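Allergen Aed a 2 (Aedes aegypti, PDB 3DXL) sequesters biogenic amines and leukotrienes from the host in two separate pockets, so modulating the mosquito's blood feeding. Local coordinates at residues A[178-183]-A[246-251]; A[206-211]-A[227-232]. One frame throughout, in Å; residues are numbered along the deposited sequence.

Contact 1: A[178-183]-A[246-251]; sequences YTVLDD and HYYKCL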
loop_
_atom_site.group_PDB
_atom_site.type_symbol
_atom_site.label_atom_id
_atom_site.label_comp_id
_atom_site.label_asym_id
_atom_site.label_seq_id
_atom_site.Cartn_x
_atom_site.Cartn_y
_atom_site.Cartn_z
ATOM N N TYR A 178 -15.979 13.973 8.670
ATOM C CA TYR A 178 -14.954 14.895 8.148
ATOM C C TYR A 178 -14.740 16.151 8.993
ATOM O O TYR A 178 -14.276 17.166 8.492
ATOM C CB TYR A 178 -15.204 15.252 6.668
ATOM C CG TYR A 178 -14.936 14.091 5.735
ATOM C CD1 TYR A 178 -13.633 13.778 5.332
ATOM C CD2 TYR A 178 -15.975 13.296 5.270
ATOM C CE1 TYR A 178 -13.378 12.709 4.489
ATOM C CE2 TYR A 178 -15.734 12.212 4.425
ATOM C CZ TYR A 178 -14.424 11.932 4.027
ATOM O OH TYR A 178 -14.137 10.872 3.181
ATOM N N THR A 179 -15.060 16.080 10.280
ATOM C CA THR A 179 -14.653 17.127 11.208
ATOM C C THR A 179 -13.152 17.007 11.448
ATOM O O THR A 179 -12.648 15.935 11.801
ATOM C CB THR A 179 -15.436 17.046 12.525
ATOM O OG1 THR A 179 -16.786 17.418 12.257
ATOM C CG2 THR A 179 -14.874 17.992 13.570
ATOM N N VAL A 180 -12.441 18.105 11.242
ATOM C CA VAL A 180 -10.996 18.140 11.436
ATOM C C VAL A 180 -10.673 18.585 12.859
ATOM O O VAL A 180 -10.721 19.774 13.175
ATOM C CB VAL A 180 -10.311 19.077 10.420
ATOM C CG1 VAL A 180 -8.800 19.061 10.633
ATOM C CG2 VAL A 180 -10.648 18.674 8.972
ATOM N N LEU A 181 -10.380 17.624 13.725
ATOM C CA LEU A 181 -9.969 17.914 15.091
ATOM C C LEU A 181 -8.535 18.458 15.135
ATOM O O LEU A 181 -7.776 18.312 14.168
ATOM C CB LEU A 181 -10.140 16.677 15.980
ATOM C CG LEU A 181 -11.540 16.048 15.998
ATOM C CD1 LEU A 181 -11.537 14.770 16.809
ATOM C CD2 LEU A 181 -12.584 17.021 16.562
ATOM N N ASP A 182 -8.187 19.106 16.247
ATOM C CA ASP A 182 -6.944 19.876 16.375
ATOM C C ASP A 182 -5.920 19.254 17.302
ATOM O O ASP A 182 -4.796 19.736 17.394
ATOM C CB ASP A 182 -7.252 21.275 16.922
ATOM C CG ASP A 182 -7.673 22.238 15.857
ATOM O OD1 ASP A 182 -7.545 21.919 14.656
ATOM O OD2 ASP A 182 -8.129 23.334 16.238
ATOM N N ASP A 183 -6.332 18.224 18.023
ATOM C CA ASP A 183 -5.508 17.663 19.081
ATOM C C ASP A 183 -4.448 16.684 18.566
ATOM O O ASP A 183 -4.550 16.152 17.458
ATOM C CB ASP A 183 -6.405 16.990 20.117
ATOM C CG ASP A 183 -7.174 15.814 19.535
ATOM O OD1 ASP A 183 -8.233 16.026 18.905
ATOM O OD2 ASP A 183 -6.710 14.672 19.702
ATOM N N HIS A 246 -1.914 18.039 8.162
ATOM C CA HIS A 246 -1.949 19.244 7.348
ATOM C C HIS A 246 -2.627 19.022 6.001
ATOM O O HIS A 246 -3.488 19.805 5.593
ATOM C CB HIS A 246 -0.545 19.800 7.125
ATOM C CG HIS A 246 -0.492 20.891 6.103
ATOM N ND1 HIS A 246 -0.874 22.188 6.376
ATOM C CD2 HIS A 246 -0.101 20.876 4.806
ATOM C CE1 HIS A 246 -0.718 22.925 5.291
ATOM N NE2 HIS A 246 -0.255 22.153 4.323
ATOM N N TYR A 247 -2.220 17.967 5.292
ATOM C CA TYR A 247 -2.787 17.729 3.980
ATOM C C TYR A 247 -4.241 17.294 4.055
ATOM O O TYR A 247 -5.057 17.717 3.229
ATOM C CB TYR A 247 -1.930 16.738 3.187
ATOM C CG TYR A 247 -0.698 17.398 2.610
ATOM C CD1 TYR A 247 -0.796 18.249 1.516
ATOM C CD2 TYR A 247 0.555 17.193 3.175
ATOM C CE1 TYR A 247 0.323 18.868 0.988
ATOM C CE2 TYR A 247 1.691 17.810 2.644
ATOM C CZ TYR A 247 1.557 18.642 1.560
ATOM O OH TYR A 247 2.663 19.253 1.026
ATOM N N TYR A 248 -4.559 16.465 5.046
ATOM C CA TYR A 248 -5.951 16.073 5.259
ATOM C C TYR A 248 -6.853 17.299 5.483
ATOM O O TYR A 248 -7.857 17.476 4.787
ATOM C CB TYR A 248 -6.048 15.093 6.430
ATOM C CG TYR A 248 -7.461 14.705 6.786
ATOM C CD1 TYR A 248 -8.190 13.839 5.976
ATOM C CD2 TYR A 248 -8.088 15.234 7.923
ATOM C CE1 TYR A 248 -9.509 13.487 6.296
ATOM C CE2 TYR A 248 -9.399 14.888 8.251
ATOM C CZ TYR A 248 -10.098 14.018 7.435
ATOM O OH TYR A 248 -11.393 13.664 7.741
ATOM N N LYS A 249 -6.460 18.141 6.433
ATOM C CA LYS A 249 -7.211 19.355 6.751
ATOM C C LYS A 249 -7.331 20.257 5.523
ATOM O O LYS A 249 -8.412 20.755 5.205
ATOM C CB LYS A 249 -6.504 20.091 7.876
ATOM C CG LYS A 249 -7.100 21.454 8.211
ATOM C CD LYS A 249 -6.431 22.050 9.427
ATOM C CE LYS A 249 -6.867 23.497 9.682
ATOM N NZ LYS A 249 -8.293 23.637 10.124
ATOM N N CYS A 250 -6.213 20.459 4.830
ATOM C CA CYS A 250 -6.185 21.313 3.658
ATOM C C CYS A 250 -7.168 20.826 2.598
ATOM O O CYS A 250 -7.965 21.602 2.080
ATOM C CB CYS A 250 -4.768 21.394 3.095
ATOM S SG CYS A 250 -4.483 22.747 1.944
ATOM N N LEU A 251 -7.132 19.529 2.295
ATOM C CA LEU A 251 -8.028 18.959 1.300
ATOM C C LEU A 251 -9.496 19.085 1.712
ATOM O O LEU A 251 -10.340 19.473 0.900
ATOM C CB LEU A 251 -7.666 17.501 1.015
ATOM C CG LEU A 251 -6.416 17.329 0.141
ATOM C CD1 LEU A 251 -5.828 15.940 0.316
ATOM C CD2 LEU A 251 -6.755 17.595 -1.308
HETATM O O HOH W 1 -12.275 13.783 10.176
HETATM O O HOH W 2 -9.191 22.303 12.553
#
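V180 and Y178 are the two loop side chains that press against helix 243-253, V180 meeting K249 and Y248, Y178 meeting Y248. The tight part centres on V180, whose beta-branched side chain reaches two neighbouring helix residues at once. With CG1 anti to the backbone N (chi1 -179°), this methyl lies across the aliphatic stem of K249, 3.7 Å from K249 CB, while the other branch puts V180 CG2 4.1 Å from Y248 CE2. The side chains of Y178 and Y248 run across each other at about a right angle, and Y178 CD1 comes within 3.3 Å of Y248 OH. Y178 has positive phi (67°), as the C-prime residue of the Schellman motif ending helix 172-175.

The looser side is bridged by water rather than by direct hydrogen bonds. Y248 OH gives its proton to a water that donates in turn to T179 O; the hydroxyl also meets a glycerol, probably from crystallisation. A second water accepts from K249 NZ and donates to V180 O and D182 OD1, linking charges 4.9 Å apart (D182 OD1 to K249 NZ). Lysine suits this border: its stem packs on valine while its ammonium, salt-bridged to E253, stays among polar groups.

W245 and V252 of the same helix also touch V180. Y178 leans on F264 of helix 257-271 and hydrogen-bonds D265, one of the residues that bind noradrenaline, which places this end of the loop beside the amine-binding site.

Contact 2: A[206-211]-A[227-232]; sequences LDVEEV and EVLNDC. Unlike the reference sequence in segment 227-232: E227 (reference Lys).
L206, V208 and V211 meet L229 without any flat group between them: the contact is made wholly of branched aliphatic carbons, and the flat groups of 206-211 are carboxylates serving other partners. That of D207 belongs to the N-cap of helix 208-217, where OD1 accepts a weak bond from E210 N (3.3 Å, 151° at the hydrogen). That of E210 is salt-bridged through OE2 to R15 and R267.

L229 is the centre, reaching all three partners with its two methyls. Its CG lies anti to the carbonyl carbon (chi1 -78°), and the fork beyond it divides the work: L229 CD2 approaches L206 CD2 at 4.1 Å, while L229 CD1 comes 4.1 Å from V208 CG1 and 4.3 Å from V211 CB. Leucine suits this place because its branch point lies far enough out to bridge the gap between the backbones, which come no nearer than 7.5 Å, CA to CA, at V208 and L229. The shorter valines offer compact flanks on the first turn of their helix.

This is the join between two successive helices, 208-217 and 223-234. Helix 243-253 closes over it, with Y247 touching L206 and L229, and L251 also against L229.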
loop_
_atom_site.group_PDB
_atom_site.type_symbol
_atom_site.label_atom_id
_atom_site.label_comp_id
_atom_site.label_asym_id
_atom_site.label_seq_id
_atom_site.Cartn_x
_atom_site.Cartn_y
_atom_site.Cartn_z
ATOM N N LEU A 206 4.326 14.048 0.778
ATOM C CA LEU A 206 3.110 13.946 -0.017
ATOM C C LEU A 206 3.355 13.137 -1.290
ATOM O O LEU A 206 4.343 13.372 -1.995
ATOM C CB LEU A 206 2.616 15.345 -0.399
ATOM C CG LEU A 206 1.378 15.412 -1.296
ATOM C CD1 LEU A 206 0.145 14.927 -0.544
ATOM C CD2 LEU A 206 1.194 16.825 -1.817
ATOM N N ASP A 207 2.457 12.194 -1.583
ATOM C CA ASP A 207 2.474 11.493 -2.865
ATOM C C ASP A 207 1.254 11.907 -3.679
ATOM O O ASP A 207 0.177 11.309 -3.570
ATOM C CB ASP A 207 2.523 9.976 -2.671
ATOM C CG ASP A 207 2.719 9.222 -3.982
ATOM O OD1 ASP A 207 2.519 9.807 -5.066
ATOM O OD2 ASP A 207 3.085 8.034 -3.919
ATOM N N VAL A 208 1.437 12.941 -4.500
ATOM C CA VAL A 208 0.344 13.510 -5.284
ATOM C C VAL A 208 -0.283 12.466 -6.208
ATOM O O VAL A 208 -1.498 12.452 -6.408
ATOM C CB VAL A 208 0.808 14.744 -6.115
ATOM C CG1 VAL A 208 -0.303 15.248 -7.028
ATOM C CG2 VAL A 208 1.277 15.867 -5.211
ATOM N N GLU A 209 0.551 11.592 -6.774
ATOM C CA GLU A 209 0.052 10.588 -7.703
ATOM C C GLU A 209 -0.913 9.600 -7.043
ATOM O O GLU A 209 -1.861 9.155 -7.678
ATOM C CB GLU A 209 1.199 9.864 -8.416
ATOM C CG GLU A 209 1.998 10.753 -9.385
ATOM C CD GLU A 209 1.124 11.487 -10.400
ATOM O OE1 GLU A 209 0.160 10.887 -10.924
ATOM O OE2 GLU A 209 1.419 12.670 -10.686
ATOM N N GLU A 210 -0.680 9.270 -5.775
ATOM C CA GLU A 210 -1.612 8.385 -5.075
ATOM C C GLU A 210 -2.984 9.047 -4.868
ATOM O O GLU A 210 -4.016 8.402 -5.039
ATOM C CB GLU A 210 -1.025 7.919 -3.749
ATOM C CG GLU A 210 -1.831 6.811 -3.041
ATOM C CD GLU A 210 -1.791 5.434 -3.716
ATOM O OE1 GLU A 210 -0.899 5.160 -4.552
ATOM O OE2 GLU A 210 -2.664 4.609 -3.378
ATOM N N VAL A 211 -2.986 10.340 -4.527
ATOM C CA VAL A 211 -4.247 11.075 -4.349
ATOM C C VAL A 211 -4.977 11.147 -5.687
ATOM O O VAL A 211 -6.183 10.919 -5.777
ATOM C CB VAL A 211 -4.038 12.489 -3.783
ATOM C CG1 VAL A 211 -5.370 13.077 -3.374
ATOM C CG2 VAL A 211 -3.110 12.458 -2.591
ATOM N N GLU A 227 -3.694 21.669 -8.364
ATOM C CA GLU A 227 -3.548 23.072 -7.987
ATOM C C GLU A 227 -3.745 23.270 -6.484
ATOM O O GLU A 227 -2.961 23.946 -5.824
ATOM C CB GLU A 227 -4.527 23.936 -8.782
ATOM C CG GLU A 227 -4.188 24.019 -10.262
ATOM C CD GLU A 227 -5.297 24.602 -11.118
ATOM O OE1 GLU A 227 -6.457 24.700 -10.653
ATOM O OE2 GLU A 227 -5.000 24.950 -12.277
ATOM N N VAL A 228 -4.784 22.644 -5.937
ATOM C CA VAL A 228 -5.005 22.690 -4.495
ATOM C C VAL A 228 -3.815 22.109 -3.728
ATOM O O VAL A 228 -3.343 22.687 -2.763
ATOM C CB VAL A 228 -6.308 21.961 -4.098
ATOM C CG1 VAL A 228 -6.332 21.655 -2.599
ATOM C CG2 VAL A 228 -7.535 22.787 -4.499
ATOM N N LEU A 229 -3.313 20.963 -4.173
ATOM C CA LEU A 229 -2.199 20.348 -3.466
ATOM C C LEU A 229 -0.920 21.164 -3.557
ATOM O O LEU A 229 -0.145 21.199 -2.603
ATOM C CB LEU A 229 -1.967 18.911 -3.926
ATOM C CG LEU A 229 -2.951 17.888 -3.352
ATOM C CD1 LEU A 229 -2.699 16.538 -4.014
ATOM C CD2 LEU A 229 -2.840 17.779 -1.830
ATOM N N ASN A 230 -0.715 21.826 -4.695
ATOM C CA ASN A 230 0.425 22.729 -4.854
ATOM C C ASN A 230 0.357 23.862 -3.830
ATOM O O ASN A 230 1.365 24.193 -3.195
ATOM C CB ASN A 230 0.525 23.267 -6.288
ATOM C CG ASN A 230 1.060 22.227 -7.278
ATOM O OD1 ASN A 230 1.685 21.240 -6.886
ATOM N ND2 ASN A 230 0.803 22.446 -8.562
ATOM N N ASP A 231 -0.836 24.435 -3.657
ATOM C CA ASP A 231 -1.054 25.470 -2.646
ATOM C C ASP A 231 -0.858 24.927 -1.229
ATOM O O ASP A 231 -0.204 25.566 -0.409
ATOM C CB ASP A 231 -2.439 26.105 -2.798
ATOM C CG ASP A 231 -2.462 27.238 -3.815
ATOM O OD1 ASP A 231 -1.547 27.318 -4.664
ATOM O OD2 ASP A 231 -3.401 28.058 -3.760
ATOM N N CYS A 232 -1.401 23.741 -0.953
ATOM C CA CYS A 232 -1.224 23.093 0.356
ATOM C C CYS A 232 0.258 22.836 0.639
ATOM O O CYS A 232 0.728 23.042 1.761
ATOM C CB CYS A 232 -1.981 21.758 0.438
ATOM S SG CYS A 232 -3.788 21.822 0.253
#

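How the contacts relate
The two contacts share no segment; helix 243-253, a partner in contact 1, packs other residues against contact 2. The disulfide C232-C250 and a probable hydrogen bond between H246 NE2 and C232 O join them, and Y247 packs on C232. Both are partly buried, contact 2 more deeply: two of its four touching residues, V211 and L229, are buried, against Y248 alone in contact 1. Their chemistry follows. Contact 2, helix against helix start, is purely aliphatic and lies away from the annotated sites. Contact 1, loop against helix, mixes valine packing, one tyrosine hydroxyl, a lysine and bridging waters, and borders the noradrenaline site. The centres of contact 1 and contact 2 are about 15 Å apart.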